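Local coordinates for putative sugar binding protein (Bacteroides vulgatus ATCC 8482, PDB 3KEZ), which probably binds sugars at the bacterial outer membrane as a SusD-family nutrient-binding protein, and carries a calcium ion, at residues V58-R63 / Y67-F72; L44-D49 / D282-T287; N98-S103 / E110-L115; E24-G29 / N93-N98. All coordinates share one frame; numbering follows the deposited sequence.

Interaction 1 (V58-R63 / Y67-F72); sequences VSSTKR and YYRFNF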
# COMPACT_ATOMS: atom_id res chain seq x y z
N VAL A 58 2.44 -0.24 -20.21
CA VAL A 58 2.30 0.44 -21.49
C VAL A 58 2.72 -0.48 -22.63
O VAL A 58 2.21 -0.38 -23.74
CB VAL A 58 3.09 1.75 -21.49
CG1 VAL A 58 3.42 2.20 -22.94
CG2 VAL A 58 2.29 2.81 -20.72
N SER A 59 3.65 -1.38 -22.33
CA SER A 59 4.08 -2.39 -23.28
C SER A 59 4.66 -3.58 -22.53
O SER A 59 4.95 -3.49 -21.33
CB SER A 59 5.12 -1.81 -24.24
OG SER A 59 6.41 -1.98 -23.69
N SER A 60 4.87 -4.69 -23.23
CA SER A 60 5.40 -5.90 -22.61
C SER A 60 6.83 -5.78 -22.10
O SER A 60 7.22 -6.51 -21.18
CB SER A 60 5.36 -7.04 -23.61
OG SER A 60 4.01 -7.31 -23.95
N THR A 61 7.59 -4.85 -22.66
CA THR A 61 9.00 -4.66 -22.32
C THR A 61 9.23 -3.58 -21.24
O THR A 61 10.37 -3.29 -20.88
CB THR A 61 9.78 -4.29 -23.60
OG1 THR A 61 9.27 -3.07 -24.17
CG2 THR A 61 9.65 -5.42 -24.64
N LYS A 62 8.16 -3.03 -20.70
CA LYS A 62 8.24 -2.05 -19.60
C LYS A 62 8.63 -2.68 -18.26
O LYS A 62 8.48 -3.88 -18.06
CB LYS A 62 6.91 -1.31 -19.49
CG LYS A 62 6.53 -0.52 -20.75
CD LYS A 62 7.60 0.50 -21.12
CE LYS A 62 7.15 1.36 -22.28
NZ LYS A 62 8.06 2.52 -22.40
N ARG A 63 9.10 -1.90 -17.31
CA ARG A 63 9.42 -2.50 -16.00
C ARG A 63 8.24 -3.28 -15.41
O ARG A 63 8.47 -4.25 -14.71
CB ARG A 63 9.86 -1.47 -14.98
CG ARG A 63 11.35 -1.22 -14.96
CD ARG A 63 11.75 -0.07 -15.78
NE ARG A 63 13.18 0.18 -15.73
CZ ARG A 63 13.89 0.69 -16.73
NH1 ARG A 63 13.30 1.09 -17.86
NH2 ARG A 63 15.18 0.85 -16.59
N TYR A 67 4.90 -8.24 -14.53
CA TYR A 67 3.82 -8.26 -13.50
C TYR A 67 2.43 -8.22 -14.13
O TYR A 67 1.58 -9.03 -13.79
CB TYR A 67 3.97 -7.09 -12.53
CG TYR A 67 5.30 -7.11 -11.82
CD1 TYR A 67 6.45 -6.57 -12.41
CD2 TYR A 67 5.43 -7.73 -10.59
CE1 TYR A 67 7.69 -6.59 -11.73
CE2 TYR A 67 6.64 -7.77 -9.92
CZ TYR A 67 7.76 -7.20 -10.49
OH TYR A 67 8.94 -7.28 -9.80
N TYR A 68 2.20 -7.25 -15.04
CA TYR A 68 0.92 -7.11 -15.79
C TYR A 68 0.56 -8.39 -16.56
O TYR A 68 -0.61 -8.82 -16.58
CB TYR A 68 0.99 -5.89 -16.74
CG TYR A 68 -0.05 -5.86 -17.81
CD1 TYR A 68 -1.38 -5.67 -17.51
CD2 TYR A 68 0.29 -6.02 -19.16
CE1 TYR A 68 -2.36 -5.67 -18.51
CE2 TYR A 68 -0.67 -6.01 -20.16
CZ TYR A 68 -2.00 -5.86 -19.83
OH TYR A 68 -2.98 -5.84 -20.81
N ARG A 69 1.55 -9.00 -17.20
CA ARG A 69 1.34 -10.16 -18.03
C ARG A 69 1.33 -11.48 -17.25
O ARG A 69 1.11 -12.56 -17.85
CB ARG A 69 2.40 -10.24 -19.16
CG ARG A 69 2.25 -9.17 -20.21
CD ARG A 69 3.28 -9.23 -21.31
NE ARG A 69 3.36 -10.55 -21.92
CZ ARG A 69 4.47 -11.27 -22.11
NH1 ARG A 69 5.66 -10.81 -21.77
NH2 ARG A 69 4.38 -12.48 -22.67
N PHE A 70 1.57 -11.41 -15.94
CA PHE A 70 1.81 -12.58 -15.11
C PHE A 70 2.78 -13.53 -15.78
O PHE A 70 2.48 -14.71 -15.97
CB PHE A 70 0.48 -13.28 -14.82
CG PHE A 70 -0.47 -12.43 -14.10
CD1 PHE A 70 -0.38 -12.29 -12.72
CD2 PHE A 70 -1.46 -11.74 -14.79
CE1 PHE A 70 -1.27 -11.49 -12.05
CE2 PHE A 70 -2.34 -10.93 -14.12
CZ PHE A 70 -2.25 -10.82 -12.74
N ASN A 71 3.94 -13.00 -16.14
CA ASN A 71 4.90 -13.71 -16.96
C ASN A 71 6.04 -14.32 -16.16
O ASN A 71 7.00 -14.79 -16.76
CB ASN A 71 5.49 -12.74 -18.00
CG ASN A 71 6.12 -13.44 -19.16
OD1 ASN A 71 5.56 -14.41 -19.67
ND2 ASN A 71 7.29 -12.96 -19.61
N PHE A 72 6.01 -14.29 -14.83
CA PHE A 72 7.14 -14.83 -14.06
C PHE A 72 7.03 -16.34 -13.84
O PHE A 72 5.92 -16.91 -13.79
CB PHE A 72 7.32 -14.15 -12.70
CG PHE A 72 7.81 -12.71 -12.78
CD1 PHE A 72 9.02 -12.40 -13.34
CD2 PHE A 72 7.03 -11.69 -12.27
CE1 PHE A 72 9.47 -11.08 -13.40
CE2 PHE A 72 7.48 -10.38 -12.33
CZ PHE A 72 8.70 -10.08 -12.89
O HOH W 1 6.40 -8.96 -20.19

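Interaction 2 (L44-D49 / D282-T287); sequences LVYYGD and DDMCIT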
# COMPACT_ATOMS: atom_id res chain seq x y z
N LEU A 44 6.78 -2.30 -4.54
CA LEU A 44 5.74 -2.65 -3.55
C LEU A 44 4.48 -1.83 -3.75
O LEU A 44 3.38 -2.29 -3.40
CB LEU A 44 6.25 -2.55 -2.10
CG LEU A 44 7.41 -3.53 -1.79
CD1 LEU A 44 7.92 -3.26 -0.40
CD2 LEU A 44 6.99 -5.00 -1.92
N VAL A 45 4.60 -0.69 -4.42
CA VAL A 45 3.44 0.10 -4.70
C VAL A 45 2.74 -0.37 -5.95
O VAL A 45 1.55 -0.64 -5.93
CB VAL A 45 3.76 1.61 -4.74
CG1 VAL A 45 2.47 2.43 -4.88
CG2 VAL A 45 4.50 1.99 -3.43
N TYR A 46 3.45 -0.48 -7.07
CA TYR A 46 2.76 -0.73 -8.31
C TYR A 46 2.17 -2.12 -8.44
O TYR A 46 1.30 -2.33 -9.28
CB TYR A 46 3.58 -0.36 -9.54
CG TYR A 46 4.81 -1.21 -9.89
CD1 TYR A 46 4.70 -2.51 -10.29
CD2 TYR A 46 6.05 -0.63 -9.95
CE1 TYR A 46 5.82 -3.25 -10.66
CE2 TYR A 46 7.19 -1.36 -10.31
CZ TYR A 46 7.05 -2.65 -10.70
OH TYR A 46 8.16 -3.37 -11.10
N TYR A 47 2.67 -3.08 -7.67
CA TYR A 47 2.25 -4.50 -7.80
C TYR A 47 0.72 -4.63 -7.87
O TYR A 47 0.16 -5.19 -8.82
CB TYR A 47 2.81 -5.34 -6.65
CG TYR A 47 2.51 -6.82 -6.75
CD1 TYR A 47 3.22 -7.63 -7.59
CD2 TYR A 47 1.48 -7.40 -5.99
CE1 TYR A 47 2.94 -9.00 -7.69
CE2 TYR A 47 1.19 -8.75 -6.09
CZ TYR A 47 1.93 -9.55 -6.90
OH TYR A 47 1.65 -10.89 -6.95
N GLY A 48 0.02 -4.02 -6.91
CA GLY A 48 -1.42 -4.20 -6.84
C GLY A 48 -2.21 -3.45 -7.92
O GLY A 48 -3.44 -3.64 -8.04
N ASP A 49 -1.54 -2.56 -8.66
CA ASP A 49 -2.21 -1.83 -9.74
C ASP A 49 -2.11 -2.58 -11.08
O ASP A 49 -3.14 -2.84 -11.72
CB ASP A 49 -1.63 -0.41 -9.89
CG ASP A 49 -2.07 0.54 -8.76
OD1 ASP A 49 -3.27 0.88 -8.67
OD2 ASP A 49 -1.21 0.99 -8.00
N ASP A 282 7.50 6.03 -19.24
CA ASP A 282 6.25 5.69 -19.98
C ASP A 282 5.83 4.24 -19.68
O ASP A 282 5.59 3.44 -20.60
CB ASP A 282 6.43 5.86 -21.48
CG ASP A 282 7.06 7.21 -21.86
OD1 ASP A 282 8.29 7.31 -21.75
OD2 ASP A 282 6.33 8.13 -22.28
N ASP A 283 5.81 3.89 -18.41
CA ASP A 283 5.91 2.48 -18.05
C ASP A 283 4.53 1.89 -17.75
O ASP A 283 4.20 0.80 -18.22
CB ASP A 283 6.84 2.30 -16.86
CG ASP A 283 7.41 0.91 -16.79
OD1 ASP A 283 6.76 0.06 -16.15
OD2 ASP A 283 8.48 0.67 -17.42
N MSE A 284 3.74 2.60 -16.97
CA MSE A 284 2.42 2.10 -16.59
C MSE A 284 1.37 3.21 -16.73
O MSE A 284 1.63 4.37 -16.38
CB MSE A 284 2.47 1.51 -15.18
CG MSE A 284 2.92 2.49 -14.11
SE MSE A 284 3.15 1.76 -12.31
CE MSE A 284 1.34 1.72 -11.70
N CYS A 285 0.21 2.86 -17.31
CA CYS A 285 -0.86 3.84 -17.57
C CYS A 285 -2.22 3.27 -17.12
O CYS A 285 -2.32 2.09 -16.73
CB CYS A 285 -0.91 4.16 -19.05
SG CYS A 285 -1.27 2.71 -20.07
N ILE A 286 -3.26 4.09 -17.19
CA ILE A 286 -4.60 3.59 -16.88
C ILE A 286 -5.11 2.75 -18.05
O ILE A 286 -4.71 2.96 -19.19
CB ILE A 286 -5.61 4.70 -16.57
CG1 ILE A 286 -5.91 5.55 -17.79
CG2 ILE A 286 -5.17 5.53 -15.35
CD1 ILE A 286 -6.89 6.69 -17.51
N THR A 287 -5.98 1.78 -17.77
CA THR A 287 -6.66 1.03 -18.82
C THR A 287 -7.80 1.89 -19.41
O THR A 287 -8.27 2.84 -18.77
CB THR A 287 -7.23 -0.28 -18.29
OG1 THR A 287 -8.04 0.03 -17.15
CG2 THR A 287 -6.06 -1.27 -17.87

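Interaction 3 (N98-S103 / E110-L115); sequences NVDKLS and EYKNDL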
# COMPACT_ATOMS: atom_id res chain seq x y z
N ASN A 98 15.69 -5.12 21.87
CA ASN A 98 16.62 -4.32 22.66
C ASN A 98 16.01 -3.12 23.33
O ASN A 98 16.41 -2.76 24.44
CB ASN A 98 17.81 -3.91 21.78
CG ASN A 98 18.78 -5.03 21.58
OD1 ASN A 98 19.63 -5.29 22.44
ND2 ASN A 98 18.63 -5.75 20.48
N VAL A 99 14.99 -2.54 22.71
CA VAL A 99 14.49 -1.26 23.14
C VAL A 99 14.00 -1.25 24.58
O VAL A 99 14.17 -0.25 25.27
CB VAL A 99 13.37 -0.70 22.20
CG1 VAL A 99 12.15 -1.59 22.22
CG2 VAL A 99 13.03 0.71 22.61
N ASP A 100 13.39 -2.34 25.03
CA ASP A 100 12.85 -2.37 26.40
C ASP A 100 13.93 -2.61 27.47
O ASP A 100 13.68 -2.42 28.64
CB ASP A 100 11.75 -3.44 26.52
CG ASP A 100 10.52 -3.11 25.69
OD1 ASP A 100 10.21 -1.91 25.51
OD2 ASP A 100 9.84 -4.06 25.25
N LYS A 101 15.12 -3.00 27.05
CA LYS A 101 16.21 -3.24 27.96
C LYS A 101 16.96 -1.95 28.27
O LYS A 101 17.69 -1.91 29.25
CB LYS A 101 17.18 -4.24 27.37
CG LYS A 101 16.54 -5.62 27.09
CD LYS A 101 17.49 -6.52 26.31
CE LYS A 101 16.96 -7.94 26.23
NZ LYS A 101 18.07 -8.93 26.09
N LEU A 102 16.79 -0.93 27.44
CA LEU A 102 17.56 0.30 27.59
C LEU A 102 17.02 1.06 28.79
O LEU A 102 15.84 1.29 28.87
CB LEU A 102 17.46 1.17 26.32
CG LEU A 102 18.05 0.63 25.01
CD1 LEU A 102 17.79 1.58 23.79
CD2 LEU A 102 19.55 0.39 25.21
N SER A 103 17.86 1.41 29.75
CA SER A 103 17.38 2.30 30.81
C SER A 103 17.41 3.75 30.30
O SER A 103 18.36 4.19 29.68
CB SER A 103 18.13 2.11 32.14
OG SER A 103 19.42 2.65 32.09
N GLU A 110 7.85 8.54 26.51
CA GLU A 110 7.00 8.73 25.31
C GLU A 110 7.79 8.58 24.01
O GLU A 110 7.34 7.94 23.06
CB GLU A 110 6.33 10.10 25.31
CG GLU A 110 5.12 10.16 26.17
CD GLU A 110 4.36 11.48 26.04
OE1 GLU A 110 4.45 12.13 24.97
OE2 GLU A 110 3.69 11.85 27.03
N TYR A 111 8.94 9.24 23.97
CA TYR A 111 9.81 9.19 22.81
C TYR A 111 10.20 7.74 22.56
O TYR A 111 10.06 7.25 21.44
CB TYR A 111 11.04 10.08 23.05
CG TYR A 111 12.10 9.94 21.99
CD1 TYR A 111 11.87 10.34 20.70
CD2 TYR A 111 13.33 9.39 22.30
CE1 TYR A 111 12.85 10.19 19.72
CE2 TYR A 111 14.30 9.23 21.34
CZ TYR A 111 14.05 9.64 20.06
OH TYR A 111 15.03 9.47 19.11
N LYS A 112 10.66 7.05 23.60
CA LYS A 112 10.99 5.63 23.46
C LYS A 112 9.77 4.81 23.06
O LYS A 112 9.87 3.94 22.20
CB LYS A 112 11.64 5.08 24.73
CG LYS A 112 11.80 3.55 24.81
CD LYS A 112 10.69 2.96 25.67
CE LYS A 112 10.55 1.48 25.53
NZ LYS A 112 9.71 0.94 26.65
N ASN A 113 8.61 5.07 23.67
CA ASN A 113 7.42 4.35 23.26
C ASN A 113 7.11 4.52 21.77
O ASN A 113 6.75 3.56 21.09
CB ASN A 113 6.22 4.68 24.14
CG ASN A 113 6.31 3.98 25.49
OD1 ASN A 113 7.00 2.97 25.63
ND2 ASN A 113 5.66 4.54 26.49
N ASP A 114 7.28 5.73 21.26
CA ASP A 114 7.01 5.97 19.84
C ASP A 114 8.00 5.24 18.92
O ASP A 114 7.61 4.67 17.90
CB ASP A 114 7.05 7.46 19.53
CG ASP A 114 6.80 7.75 18.08
OD1 ASP A 114 5.63 7.70 17.65
OD2 ASP A 114 7.79 8.03 17.38
N LEU A 115 9.28 5.26 19.29
CA LEU A 115 10.29 4.53 18.52
C LEU A 115 9.92 3.04 18.47
O LEU A 115 9.97 2.41 17.42
CB LEU A 115 11.68 4.71 19.13
CG LEU A 115 12.38 6.08 19.15
CD1 LEU A 115 13.78 5.90 19.70
CD2 LEU A 115 12.42 6.68 17.76

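Interaction 4 (E24-G29 / N93-N98); sequences EFTLNG and NLILMN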
# COMPACT_ATOMS: atom_id res chain seq x y z
N GLU A 24 17.22 5.05 17.06
CA GLU A 24 16.88 6.06 16.06
C GLU A 24 17.69 5.82 14.78
O GLU A 24 17.18 5.92 13.68
CB GLU A 24 17.12 7.48 16.59
CG GLU A 24 16.45 8.53 15.73
N PHE A 25 18.96 5.47 14.95
CA PHE A 25 19.83 5.12 13.83
C PHE A 25 19.33 3.91 13.08
O PHE A 25 19.32 3.88 11.84
CB PHE A 25 21.25 4.83 14.36
CG PHE A 25 22.20 4.40 13.28
CD1 PHE A 25 22.83 5.35 12.48
CD2 PHE A 25 22.45 3.06 13.04
CE1 PHE A 25 23.70 4.97 11.48
CE2 PHE A 25 23.31 2.67 12.03
CZ PHE A 25 23.94 3.64 11.25
N THR A 26 18.89 2.90 13.81
CA THR A 26 18.36 1.70 13.18
C THR A 26 17.08 2.06 12.41
O THR A 26 16.93 1.60 11.28
CB THR A 26 18.12 0.57 14.20
OG1 THR A 26 19.32 0.35 14.95
CG2 THR A 26 17.72 -0.74 13.50
N LEU A 27 16.20 2.89 12.98
CA LEU A 27 14.96 3.27 12.27
C LEU A 27 15.28 4.05 10.99
O LEU A 27 14.68 3.81 9.96
CB LEU A 27 13.95 4.06 13.14
CG LEU A 27 13.00 3.19 13.98
CD1 LEU A 27 12.29 4.00 15.13
CD2 LEU A 27 12.02 2.40 13.04
N ASN A 28 16.26 4.94 11.07
CA ASN A 28 16.65 5.70 9.90
C ASN A 28 17.08 4.78 8.77
O ASN A 28 16.70 4.99 7.63
CB ASN A 28 17.76 6.70 10.24
CG ASN A 28 17.30 7.79 11.21
OD1 ASN A 28 16.12 8.12 11.27
ND2 ASN A 28 18.23 8.35 11.97
N GLY A 29 17.87 3.75 9.10
CA GLY A 29 18.23 2.73 8.12
C GLY A 29 17.01 2.04 7.53
O GLY A 29 16.96 1.81 6.32
N ASN A 93 13.15 -6.25 14.35
CA ASN A 93 13.49 -7.23 15.39
C ASN A 93 14.66 -6.80 16.23
O ASN A 93 14.61 -6.91 17.46
CB ASN A 93 13.79 -8.60 14.77
CG ASN A 93 12.56 -9.20 14.10
OD1 ASN A 93 11.44 -8.70 14.30
ND2 ASN A 93 12.74 -10.27 13.33
N LEU A 94 15.71 -6.29 15.58
CA LEU A 94 16.86 -5.73 16.30
C LEU A 94 16.39 -4.69 17.31
O LEU A 94 16.79 -4.74 18.49
CB LEU A 94 17.88 -5.12 15.34
CG LEU A 94 19.13 -4.50 15.99
CD1 LEU A 94 19.95 -5.55 16.78
CD2 LEU A 94 19.99 -3.82 14.94
N ILE A 95 15.54 -3.77 16.86
CA ILE A 95 15.03 -2.75 17.75
C ILE A 95 14.21 -3.39 18.87
O ILE A 95 14.39 -3.08 20.06
CB ILE A 95 14.13 -1.71 17.02
CG1 ILE A 95 14.99 -0.75 16.23
CG2 ILE A 95 13.23 -0.91 18.03
CD1 ILE A 95 14.20 0.07 15.14
N LEU A 96 13.30 -4.28 18.49
CA LEU A 96 12.28 -4.76 19.44
C LEU A 96 12.90 -5.65 20.52
O LEU A 96 12.43 -5.62 21.65
CB LEU A 96 11.11 -5.43 18.70
CG LEU A 96 10.29 -4.40 17.92
CD1 LEU A 96 9.28 -5.05 17.00
CD2 LEU A 96 9.65 -3.36 18.94
N MSE A 97 13.97 -6.37 20.18
CA MSE A 97 14.64 -7.21 21.15
C MSE A 97 15.50 -6.40 22.14
O MSE A 97 15.97 -6.94 23.15
CB MSE A 97 15.52 -8.24 20.43
CG MSE A 97 14.78 -9.28 19.61
SE MSE A 97 16.07 -10.31 18.57
CE MSE A 97 16.68 -11.46 19.95
N ASN A 98 15.69 -5.12 21.87
CA ASN A 98 16.62 -4.32 22.66
C ASN A 98 16.01 -3.12 23.33
O ASN A 98 16.41 -2.76 24.44
CB ASN A 98 17.81 -3.91 21.78
CG ASN A 98 18.78 -5.03 21.58
OD1 ASN A 98 19.63 -5.29 22.44
ND2 ASN A 98 18.63 -5.75 20.48

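Interaction 1 (V58-R63 / Y67-F72)
A type I beta turn from S59 to K62 sets S60 beside R69, just where the short helix 65-68 gives out and the chain turns away through a Schellman motif. F70 supplies the positive phi (46°) of that motif, and its N bonds to Y67 O at 3.2 Å. The first turn has a polar fastening of its own: S59 OG accepts from T61 N, an ST turn, which suits a small hydroxyl residue at its start. Across the contact S60 OG lies 3.3 Å from R69 CD, so the serine rests against the aliphatic part of the arginine and meets its guanidinium only obliquely. R69 bends at chi3 (52°), which swings the flat group so that a water sits in its plane at one edge. This water donates to S60 O at 2.8 Å; R69 NH1 lies 2.5 Å from it, too short for a confident bond, so the water bridge between the segments is probable but doubtful in detail. Further along, R63 O lies at the edge of the Y67 ring, 3.8 Å from CD1, while F72 CE2 covers one face of that ring, 3.5 Å above its centre. R63 turns its charge elsewhere, to a salt bridge with E270. The aromatic side chain of Y67 packs on R43, Y47 and V50 of helix 43-50, and Y68 rests on Q56 and A57 of strand 55-57.

Interaction 2 (L44-D49 / D282-T287)
M284 and Y46 form a Met-aromatic contact between strand 284-286 and helix 43-50, with selenomethionine occupying the methionine position. The two side chains cross obliquely. The SE atom is 5.0 Å from the centroid of the Y46 ring and 48° off its normal, so it sits neither squarely over the face nor at the edge. It bears hardest on the root of the tyrosine, 3.5 Å from Y46 CB. The first torsion of Y46 (chi1 69°) turns the ring so that the selenium meets it at this slant. M284 runs extended through chi2, then bends at chi3 (-80°), which brings CE against both Y46 CB and D49 CB. Methionine, long, unbranched and polarisable, suits this buried place, where it can span from strand to helix and still meet the base of an aromatic side chain. The Y46 ring also packs edge-to-face on Y67 and touches M272 and L275 of helix 272-275, while M284 leans on M55 of strand 55-57, the antiparallel partner of its own strand. D49 offers only its aliphatic carbon here, since its carboxylate is engaged by the backbone N of A394: the methyl CE of M284 lies 4.1 Å from D49 CB.

Interaction 3 (N98-S103 / E110-L115)
K112 bends at chi2 (-100°) after leaving the helix with CG opposite the backbone N, and the turn carries its chain across V99 CG2 and delivers NZ to D100. On the other side V99 has its CG1 between the backbone N and the carbonyl carbon (chi1 64°), so that CG2 is the branch that faces the lysine. CG2 touches K112 CG at 3.8 Å and K112 CE at 3.9 Å, the two side chains crossing at a slant. Valine, compact and beta-branched, thus gives the aliphatic part of the lysine a greasy surface to lie on. At its end the lysine meets D100 nearly at a right angle: NZ donates to OD1 at 3.1 Å in a salt bridge, reaching the oxygen from its anti side and 23° out of the carboxylate plane. The other oxygen, D100 OD2, has its own salt bridge, to K116, one helical turn beyond K112, so the helix grips the aspartate with lysines from two successive turns. Cut back to alanine, K112 would lose the methylenes packed on V99 CG2 and is likely to leave D100 tied to the helix by K116 alone. The contact joins the stretch that follows helix 80-96 to the first turns of helix 109-134, closing the connection between these helices at the protein surface. With a lysine at each oxygen, the D100 carboxylate is probably held firmly in its ionised form, although solvent close by should weaken each pair compared with a buried one.

Interaction 4 (E24-G29 / N93-N98)
T26 and I95 bring helix 20-34 and the C-terminal part of helix 80-96 together with their CA atoms 7.2 Å apart, the two backbones running in roughly opposite directions. Their side chains likewise slide past each other in opposite directions, and the methyl CG2 of T26 lies 3.9 Å from I95 CG1. Threonine suits this place because its two branches divide the work: the methyl faces the neighbouring helix, while OG1 is bonded to the carbonyl O of D22 in its own helix. From the next position L27 comes across I95 at about a right angle, its branch carbon CG only 3.5 Å from I95 CD1. The long arm of I95, extended by chi2 (163°), therefore ends between threonine and leucine, and the same residue also packs on I23 and I30 of helix 20-34 and on A119 of helix 109-134. L94 adds a lighter touch, with CD2 at 4.1 Å from T26 CG2. With only an alanine at the I95 position, T26 and L27 would probably face a gap between the helices. Just beyond, N98 ND2 donates to L94 O at 2.9 Å, almost straight (169°) and in the carbonyl plane, so its amide holds the departing chain against the turn before it. Close antiparallel helices with interlocking aliphatic residues are what would be expected of the TPR-like helical framework of SusD-family proteins.

In the fold
Interactions 2 and 4 are buried and apolar, one joining a strand to a helix through selenium and an aromatic ring, the other two helices through branched aliphatic groups. Interactions 1 and 3 lie nearer the surface: interaction 1 combines serine-arginine packing with a probable water link, while interaction 3 relies on a salt bridge. The four contacts fall into two pairs on different sides of the molecule. Interactions 1 and 2 touch: D283 OD2 accepts a hydrogen bond from R63 N, and D283 O one from V58 N, beside paired strands 55-57 and 284-286. Interactions 3 and 4 share N98 and meet at L27 and L115; their centres lie about 38 Å and 32 Å, respectively, from that of interaction 2.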